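Long-range contacts in arginyl-trna synthetase (Thermus thermophilus, PDB 1IQ0), which probably catalyses the ATP-dependent attachment of L-arginine to its cognate tRNA, as a monomeric class I aminoacyl-tRNA synthetase: residues A[389-394]-A[456-461]; A[411-416]-A[436-441]. All coordinates share one frame; numbering follows the deposited sequence.

Contact 1: A[389-394]-A[456-461]; sequences LLEGRQ and DFRYQE
F457 reaches L389 and E391 with its two backbone groups, giving the ladder of a parallel strand pair. F457 N donates to L389 O at 2.7 Å, and E391 N returns a bond to F457 O at 2.9 Å; L389 also bonds to I455, carrying the ladder one step back. On the face of L390 and F457, the branch L390 CD1 lies at the edge of the phenyl ring, near its plane and 3.8 Å from F457 CD2. The same methyl also approaches Y459 CE1, and V408 of helix 405-423 packs against both L390 and the tyrosine.

Strand 455-457 adds a parallel edge strand beside 380-390, extending the sheet of the Rossmann-like catalytic domain. Strand 380-390 stops beside it in a type I' turn from L390 to R393, and the chain leaves this turn at Q394 and M395, which probably open the counterpart of the class I KMSKS signature.

The polar contacts gather at this turn. The D456 carboxylate is carried to it by an extended first torsion (chi1 -174°, CG opposite the backbone N), and OD1 accepts G392 N at 2.7 Å on its syn side. The other oxygen, D456 OD2, forms a salt bridge with R458 NH1 (2.8 Å), the carboxylate lying at the guanidinium edge. E391 instead comes over a guanidinium face: OE1 stands 3.8 Å from R458 NH2, a long pair of charges without a directed N-H. E391 OE2 accepts Y459 N at 3.1 Å, nearly along its C-O axis, and reaches Q460 N through a water, at the start of helix 459-463. Replacing E391 by alanine is likely to leave Y459 N without its carboxylate acceptor, the bridging water without one partner, and R458 without the charge over its face.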
ATOM      1  N   LEU A 389      14.494 -10.699  -1.403  1.00 33.16           N
ATOM      2  CA  LEU A 389      15.632 -11.375  -2.016  1.00 32.10           C
ATOM      3  C   LEU A 389      15.402 -11.451  -3.522  1.00 31.81           C
ATOM      4  O   LEU A 389      14.258 -11.423  -3.983  1.00 29.59           O
ATOM      5  CB  LEU A 389      15.772 -12.797  -1.456  1.00 33.28           C
ATOM      6  CG  LEU A 389      15.885 -12.956   0.060  1.00 33.86           C
ATOM      7  CD1 LEU A 389      15.921 -14.431   0.431  1.00 32.29           C
ATOM      8  CD2 LEU A 389      17.140 -12.257   0.545  1.00 34.45           C
ATOM      9  N   LEU A 390      16.486 -11.533  -4.284  1.00 30.24           N
ATOM     10  CA  LEU A 390      16.393 -11.655  -5.737  1.00 32.25           C
ATOM     11  C   LEU A 390      17.017 -13.004  -6.096  1.00 36.33           C
ATOM     12  O   LEU A 390      18.229 -13.194  -5.969  1.00 36.51           O
ATOM     13  CB  LEU A 390      17.149 -10.523  -6.439  1.00 28.60           C
ATOM     14  CG  LEU A 390      17.113 -10.594  -7.976  1.00 28.05           C
ATOM     15  CD1 LEU A 390      15.668 -10.530  -8.465  1.00 30.31           C
ATOM     16  CD2 LEU A 390      17.917  -9.446  -8.567  1.00 24.39           C
ATOM     17  N   GLU A 391      16.178 -13.944  -6.524  1.00 41.11           N
ATOM     18  CA  GLU A 391      16.635 -15.283  -6.873  1.00 40.49           C
ATOM     19  C   GLU A 391      17.319 -15.928  -5.667  1.00 42.46           C
ATOM     20  O   GLU A 391      18.379 -16.537  -5.797  1.00 42.79           O
ATOM     21  CB  GLU A 391      17.604 -15.228  -8.058  1.00 36.37           C
ATOM     22  CG  GLU A 391      16.957 -14.895  -9.409  1.00 37.55           C
ATOM     23  CD  GLU A 391      15.978 -15.966  -9.892  1.00 38.78           C
ATOM     24  OE1 GLU A 391      16.168 -17.152  -9.547  1.00 41.61           O
ATOM     25  OE2 GLU A 391      15.029 -15.624 -10.630  1.00 35.81           O
ATOM     26  N   GLY A 392      16.701 -15.779  -4.496  1.00 36.80           N
ATOM     27  CA  GLY A 392      17.238 -16.344  -3.267  1.00 40.18           C
ATOM     28  C   GLY A 392      18.500 -15.667  -2.760  1.00 43.51           C
ATOM     29  O   GLY A 392      19.154 -16.163  -1.845  1.00 42.53           O
ATOM     30  N   ARG A 393      18.838 -14.523  -3.346  1.00 42.95           N
ATOM     31  CA  ARG A 393      20.040 -13.794  -2.968  1.00 47.22           C
ATOM     32  C   ARG A 393      19.740 -12.487  -2.237  1.00 48.01           C
ATOM     33  O   ARG A 393      18.869 -11.716  -2.644  1.00 43.81           O
ATOM     34  CB  ARG A 393      20.870 -13.496  -4.221  1.00 76.81           C
ATOM     35  CG  ARG A 393      22.215 -12.846  -3.953  1.00 85.59           C
ATOM     36  CD  ARG A 393      23.127 -13.779  -3.175  1.00 92.70           C
ATOM     37  NE  ARG A 393      23.241 -15.090  -3.811  1.00 98.81           N
ATOM     38  CZ  ARG A 393      23.674 -15.288  -5.053  1.00102.30           C
ATOM     39  NH1 ARG A 393      24.039 -14.258  -5.806  1.00103.98           N
ATOM     40  NH2 ARG A 393      23.742 -16.518  -5.543  1.00102.46           N
ATOM     41  N   GLN A 394      20.468 -12.245  -1.152  1.00 45.36           N
ATOM     42  CA  GLN A 394      20.305 -11.023  -0.378  1.00 50.95           C
ATOM     43  C   GLN A 394      21.044  -9.914  -1.120  1.00 55.38           C
ATOM     44  O   GLN A 394      22.170 -10.117  -1.566  1.00 56.03           O
ATOM     45  CB  GLN A 394      20.898 -11.207   1.022  1.00 71.13           C
ATOM     46  CG  GLN A 394      20.971  -9.939   1.862  1.00 71.08           C
ATOM     47  CD  GLN A 394      19.624  -9.260   2.023  1.00 72.15           C
ATOM     48  OE1 GLN A 394      19.090  -8.680   1.076  1.00 73.47           O
ATOM     49  NE2 GLN A 394      19.066  -9.334   3.226  1.00 73.65           N
ATOM     50  N   ASP A 456      11.009 -13.566  -1.749  1.00 30.22           N
ATOM     51  CA  ASP A 456      12.103 -14.001  -2.619  1.00 28.86           C
ATOM     52  C   ASP A 456      11.568 -13.837  -4.038  1.00 28.50           C
ATOM     53  O   ASP A 456      10.775 -14.656  -4.500  1.00 29.12           O
ATOM     54  CB  ASP A 456      12.465 -15.473  -2.378  1.00 30.05           C
ATOM     55  CG  ASP A 456      13.701 -15.911  -3.166  1.00 31.78           C
ATOM     56  OD1 ASP A 456      14.104 -15.190  -4.097  1.00 29.37           O
ATOM     57  OD2 ASP A 456      14.271 -16.983  -2.857  1.00 36.50           O
ATOM     58  N   PHE A 457      11.983 -12.775  -4.721  1.00 28.34           N
ATOM     59  CA  PHE A 457      11.517 -12.529  -6.081  1.00 30.00           C
ATOM     60  C   PHE A 457      12.294 -13.330  -7.121  1.00 30.62           C
ATOM     61  O   PHE A 457      13.484 -13.087  -7.339  1.00 28.31           O
ATOM     62  CB  PHE A 457      11.620 -11.043  -6.429  1.00 23.03           C
ATOM     63  CG  PHE A 457      11.048 -10.702  -7.782  1.00 21.92           C
ATOM     64  CD1 PHE A 457       9.675 -10.511  -7.944  1.00 21.63           C
ATOM     65  CD2 PHE A 457      11.871 -10.624  -8.901  1.00 21.30           C
ATOM     66  CE1 PHE A 457       9.126 -10.252  -9.205  1.00 23.40           C
ATOM     67  CE2 PHE A 457      11.336 -10.366 -10.167  1.00 20.87           C
ATOM     68  CZ  PHE A 457       9.953 -10.181 -10.318  1.00 18.86           C
ATOM     69  N   ARG A 458      11.621 -14.283  -7.763  1.00 30.28           N
ATOM     70  CA  ARG A 458      12.260 -15.100  -8.798  1.00 29.73           C
ATOM     71  C   ARG A 458      11.501 -14.835 -10.094  1.00 29.75           C
ATOM     72  O   ARG A 458      10.294 -15.039 -10.165  1.00 29.55           O
ATOM     73  CB  ARG A 458      12.201 -16.580  -8.409  1.00 40.12           C
ATOM     74  CG  ARG A 458      12.649 -16.835  -6.970  1.00 45.15           C
ATOM     75  CD  ARG A 458      12.554 -18.306  -6.588  1.00 50.49           C
ATOM     76  NE  ARG A 458      13.751 -19.050  -6.965  1.00 58.12           N
ATOM     77  CZ  ARG A 458      14.892 -19.031  -6.280  1.00 63.78           C
ATOM     78  NH1 ARG A 458      14.994 -18.306  -5.174  1.00 61.71           N
ATOM     79  NH2 ARG A 458      15.934 -19.732  -6.708  1.00 65.04           N
ATOM     80  N   TYR A 459      12.213 -14.358 -11.110  1.00 30.15           N
ATOM     81  CA  TYR A 459      11.604 -14.015 -12.389  1.00 31.97           C
ATOM     82  C   TYR A 459      10.566 -14.972 -12.966  1.00 33.89           C
ATOM     83  O   TYR A 459       9.399 -14.607 -13.109  1.00 31.51           O
ATOM     84  CB  TYR A 459      12.686 -13.774 -13.445  1.00 30.89           C
ATOM     85  CG  TYR A 459      13.567 -12.576 -13.168  1.00 30.58           C
ATOM     86  CD1 TYR A 459      14.826 -12.728 -12.585  1.00 28.90           C
ATOM     87  CD2 TYR A 459      13.141 -11.290 -13.490  1.00 28.62           C
ATOM     88  CE1 TYR A 459      15.643 -11.622 -12.335  1.00 28.79           C
ATOM     89  CE2 TYR A 459      13.942 -10.182 -13.245  1.00 29.92           C
ATOM     90  CZ  TYR A 459      15.190 -10.352 -12.671  1.00 27.46           C
ATOM     91  OH  TYR A 459      15.988  -9.260 -12.454  1.00 25.83           O
ATOM     92  N   GLN A 460      10.985 -16.187 -13.307  1.00 32.12           N
ATOM     93  CA  GLN A 460      10.076 -17.163 -13.910  1.00 36.07           C
ATOM     94  C   GLN A 460       8.829 -17.418 -13.074  1.00 36.88           C
ATOM     95  O   GLN A 460       7.712 -17.409 -13.583  1.00 41.46           O
ATOM     96  CB  GLN A 460      10.809 -18.485 -14.171  1.00 46.48           C
ATOM     97  CG  GLN A 460       9.978 -19.501 -14.949  1.00 56.26           C
ATOM     98  CD  GLN A 460      10.796 -20.680 -15.456  1.00 62.41           C
ATOM     99  OE1 GLN A 460      11.737 -20.510 -16.235  1.00 68.39           O
ATOM    100  NE2 GLN A 460      10.435 -21.882 -15.020  1.00 59.38           N
ATOM    101  N   GLU A 461       9.034 -17.644 -11.787  1.00 35.46           N
ATOM    102  CA  GLU A 461       7.944 -17.893 -10.857  1.00 34.06           C
ATOM    103  C   GLU A 461       6.952 -16.717 -10.818  1.00 31.84           C
ATOM    104  O   GLU A 461       5.739 -16.917 -10.889  1.00 31.57           O
ATOM    105  CB  GLU A 461       8.540 -18.139  -9.472  1.00 41.75           C
ATOM    106  CG  GLU A 461       7.549 -18.384  -8.360  1.00 47.43           C
ATOM    107  CD  GLU A 461       8.243 -18.582  -7.027  1.00 51.97           C
ATOM    108  OE1 GLU A 461       8.972 -17.666  -6.598  1.00 54.00           O
ATOM    109  OE2 GLU A 461       8.067 -19.653  -6.412  1.00 55.47           O
TER
HETATM  110  O   HOH W   1      13.646 -17.179 -12.457  1.00 51.77           O

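Contact 2: A[411-416]-A[436-441]; sequences EATRRA and MVALGA
A438 sets its methyl against the backbone of helix 405-423, in the dip between A412, T413 and A416. Its CB lies 3.6 Å from T413 OG1 and equally close to T413 CA, while A412 CB is 4.0 Å from A438 CB. One turn further on, the methyl of A416 reaches over to the next residue back, touching V437 CB at 4.1 Å. With mostly alanine methyls in between, the two helix axes come within 8.3 Å of each other, at 126° between their directions. No hydrogen bond crosses this seam. The hydroxyl of T413, although in contact with A438, is bonded to L409 O in its own helix: chi1 of -62° keeps OG1 beside the backbone N, facing back along the helix.

E411 and R415 form a polar flank that takes no part in the seam, R415 NE meeting E411 OE2 at 2.9 Å on its anti side. Both lie against Y459, and R415 also against L463. The loose, solvent side is that of R414, whose NH1, in a poorly ordered side chain, is placed 2.8 Å from E411 OE1.

The helices are successive, lying between strands 380-390 and 455-457, and with helix 459-463 they follow an order consistent with the β-α-α-β-α stem-contact fold of class I aminoacyl-tRNA synthetases.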
ATOM      1  N   GLU A 411      15.058  -6.924 -17.116  1.00 24.60           N
ATOM      2  CA  GLU A 411      15.134  -8.372 -17.217  1.00 28.19           C
ATOM      3  C   GLU A 411      13.741  -9.005 -17.176  1.00 33.17           C
ATOM      4  O   GLU A 411      13.486  -9.989 -17.868  1.00 37.10           O
ATOM      5  CB  GLU A 411      16.008  -8.927 -16.090  1.00 25.53           C
ATOM      6  CG  GLU A 411      16.124 -10.457 -16.041  1.00 32.73           C
ATOM      7  CD  GLU A 411      16.626 -11.070 -17.345  1.00 37.19           C
ATOM      8  OE1 GLU A 411      17.241 -10.343 -18.153  1.00 36.99           O
ATOM      9  OE2 GLU A 411      16.416 -12.285 -17.557  1.00 37.29           O
ATOM     10  N   ALA A 412      12.841  -8.445 -16.368  1.00 31.67           N
ATOM     11  CA  ALA A 412      11.480  -8.967 -16.281  1.00 29.28           C
ATOM     12  C   ALA A 412      10.730  -8.642 -17.568  1.00 26.98           C
ATOM     13  O   ALA A 412       9.915  -9.437 -18.043  1.00 27.62           O
ATOM     14  CB  ALA A 412      10.753  -8.361 -15.090  1.00 21.10           C
ATOM     15  N   THR A 413      11.012  -7.472 -18.132  1.00 25.17           N
ATOM     16  CA  THR A 413      10.373  -7.041 -19.370  1.00 29.42           C
ATOM     17  C   THR A 413      10.897  -7.897 -20.523  1.00 34.01           C
ATOM     18  O   THR A 413      10.185  -8.160 -21.489  1.00 37.54           O
ATOM     19  CB  THR A 413      10.682  -5.562 -19.666  1.00 27.90           C
ATOM     20  OG1 THR A 413      10.152  -4.746 -18.613  1.00 28.57           O
ATOM     21  CG2 THR A 413      10.066  -5.135 -21.000  1.00 24.11           C
ATOM     22  N   ARG A 414      12.149  -8.323 -20.405  1.00 33.42           N
ATOM     23  CA  ARG A 414      12.797  -9.158 -21.409  1.00 35.71           C
ATOM     24  C   ARG A 414      12.052 -10.482 -21.489  1.00 35.79           C
ATOM     25  O   ARG A 414      11.624 -10.910 -22.561  1.00 34.58           O
ATOM     26  CB  ARG A 414      14.243  -9.433 -20.994  1.00 58.78           C
ATOM     27  CG  ARG A 414      15.087 -10.161 -22.022  1.00 65.11           C
ATOM     28  CD  ARG A 414      15.767  -9.167 -22.942  1.00 71.85           C
ATOM     29  NE  ARG A 414      16.396  -8.078 -22.191  1.00 80.11           N
ATOM     30  CZ  ARG A 414      17.255  -8.250 -21.189  1.00 83.22           C
ATOM     31  NH1 ARG A 414      17.600  -9.472 -20.802  1.00 81.96           N
ATOM     32  NH2 ARG A 414      17.769  -7.196 -20.567  1.00 82.19           N
ATOM     33  N   ARG A 415      11.910 -11.128 -20.336  1.00 36.48           N
ATOM     34  CA  ARG A 415      11.235 -12.414 -20.263  1.00 37.07           C
ATOM     35  C   ARG A 415       9.758 -12.317 -20.638  1.00 38.46           C
ATOM     36  O   ARG A 415       9.222 -13.216 -21.287  1.00 41.87           O
ATOM     37  CB  ARG A 415      11.390 -13.007 -18.865  1.00 38.49           C
ATOM     38  CG  ARG A 415      12.835 -13.097 -18.403  1.00 35.64           C
ATOM     39  CD  ARG A 415      12.980 -14.068 -17.248  1.00 34.26           C
ATOM     40  NE  ARG A 415      14.343 -14.105 -16.725  1.00 34.82           N
ATOM     41  CZ  ARG A 415      14.858 -15.140 -16.066  1.00 40.12           C
ATOM     42  NH1 ARG A 415      14.125 -16.224 -15.857  1.00 41.26           N
ATOM     43  NH2 ARG A 415      16.105 -15.091 -15.607  1.00 42.06           N
ATOM     44  N   ALA A 416       9.104 -11.230 -20.238  1.00 38.79           N
ATOM     45  CA  ALA A 416       7.694 -11.043 -20.560  1.00 39.06           C
ATOM     46  C   ALA A 416       7.530 -10.955 -22.068  1.00 40.97           C
ATOM     47  O   ALA A 416       6.578 -11.496 -22.629  1.00 42.28           O
ATOM     48  CB  ALA A 416       7.167  -9.777 -19.919  1.00 19.59           C
ATOM     49  N   MET A 436       3.335  -4.266 -19.481  1.00 29.13           N
ATOM     50  CA  MET A 436       2.236  -4.484 -18.554  1.00 28.10           C
ATOM     51  C   MET A 436       2.403  -5.763 -17.761  1.00 27.70           C
ATOM     52  O   MET A 436       2.154  -5.789 -16.554  1.00 30.28           O
ATOM     53  CB  MET A 436       0.903  -4.518 -19.303  1.00 38.73           C
ATOM     54  CG  MET A 436       0.511  -3.180 -19.888  1.00 36.81           C
ATOM     55  SD  MET A 436      -1.199  -3.132 -20.447  1.00 43.77           S
ATOM     56  CE  MET A 436      -1.271  -1.456 -21.106  1.00 44.72           C
ATOM     57  N   VAL A 437       2.821  -6.829 -18.439  1.00 26.13           N
ATOM     58  CA  VAL A 437       3.016  -8.113 -17.780  1.00 25.49           C
ATOM     59  C   VAL A 437       4.168  -8.065 -16.774  1.00 26.82           C
ATOM     60  O   VAL A 437       4.048  -8.584 -15.663  1.00 27.39           O
ATOM     61  CB  VAL A 437       3.274  -9.226 -18.817  1.00 28.05           C
ATOM     62  CG1 VAL A 437       3.550 -10.543 -18.122  1.00 22.05           C
ATOM     63  CG2 VAL A 437       2.064  -9.357 -19.731  1.00 28.35           C
ATOM     64  N   ALA A 438       5.279  -7.442 -17.160  1.00 24.47           N
ATOM     65  CA  ALA A 438       6.434  -7.331 -16.273  1.00 22.03           C
ATOM     66  C   ALA A 438       6.071  -6.487 -15.048  1.00 19.28           C
ATOM     67  O   ALA A 438       6.410  -6.843 -13.920  1.00 22.57           O
ATOM     68  CB  ALA A 438       7.610  -6.699 -17.014  1.00 23.75           C
ATOM     69  N   LEU A 439       5.376  -5.375 -15.285  1.00 21.47           N
ATOM     70  CA  LEU A 439       4.953  -4.479 -14.209  1.00 24.54           C
ATOM     71  C   LEU A 439       3.986  -5.190 -13.268  1.00 25.44           C
ATOM     72  O   LEU A 439       4.057  -5.028 -12.045  1.00 25.64           O
ATOM     73  CB  LEU A 439       4.270  -3.231 -14.790  1.00 29.91           C
ATOM     74  CG  LEU A 439       3.735  -2.217 -13.772  1.00 27.44           C
ATOM     75  CD1 LEU A 439       4.886  -1.675 -12.933  1.00 27.16           C
ATOM     76  CD2 LEU A 439       3.025  -1.085 -14.495  1.00 24.12           C
ATOM     77  N   GLY A 440       3.081  -5.974 -13.853  1.00 25.14           N
ATOM     78  CA  GLY A 440       2.103  -6.710 -13.069  1.00 21.47           C
ATOM     79  C   GLY A 440       2.754  -7.781 -12.218  1.00 21.78           C
ATOM     80  O   GLY A 440       2.353  -8.017 -11.074  1.00 22.06           O
ATOM     81  N   ALA A 441       3.762  -8.443 -12.776  1.00 20.40           N
ATOM     82  CA  ALA A 441       4.470  -9.487 -12.053  1.00 22.20           C
ATOM     83  C   ALA A 441       5.171  -8.876 -10.841  1.00 24.78           C
ATOM     84  O   ALA A 441       5.093  -9.398  -9.730  1.00 27.73           O
ATOM     85  CB  ALA A 441       5.488 -10.143 -12.966  1.00 16.74           C
TER

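Contact 1 and contact 2 have centres about 14 Å apart and meet directly through Y459. Its ring packs on helix 405-423, with Y459 CZ 3.5 Å from E411 CG and Y459 CE2 3.7 Å from A412 N; Y459 CB lies 3.7 Å from R415 CZ. Contact 1 closes the loop by pairing strand 380-390 with the edge strand 455-457, and contact 2 joins the two helices that the loop contains, with F457 reaching I442 and S445 of helix 430-448. Neither contact includes the predicted HIGH region, 112-122. The turn of contact 1 runs straight into the probable KMSKS counterpart, a loop that in class I synthetases takes part in ATP binding.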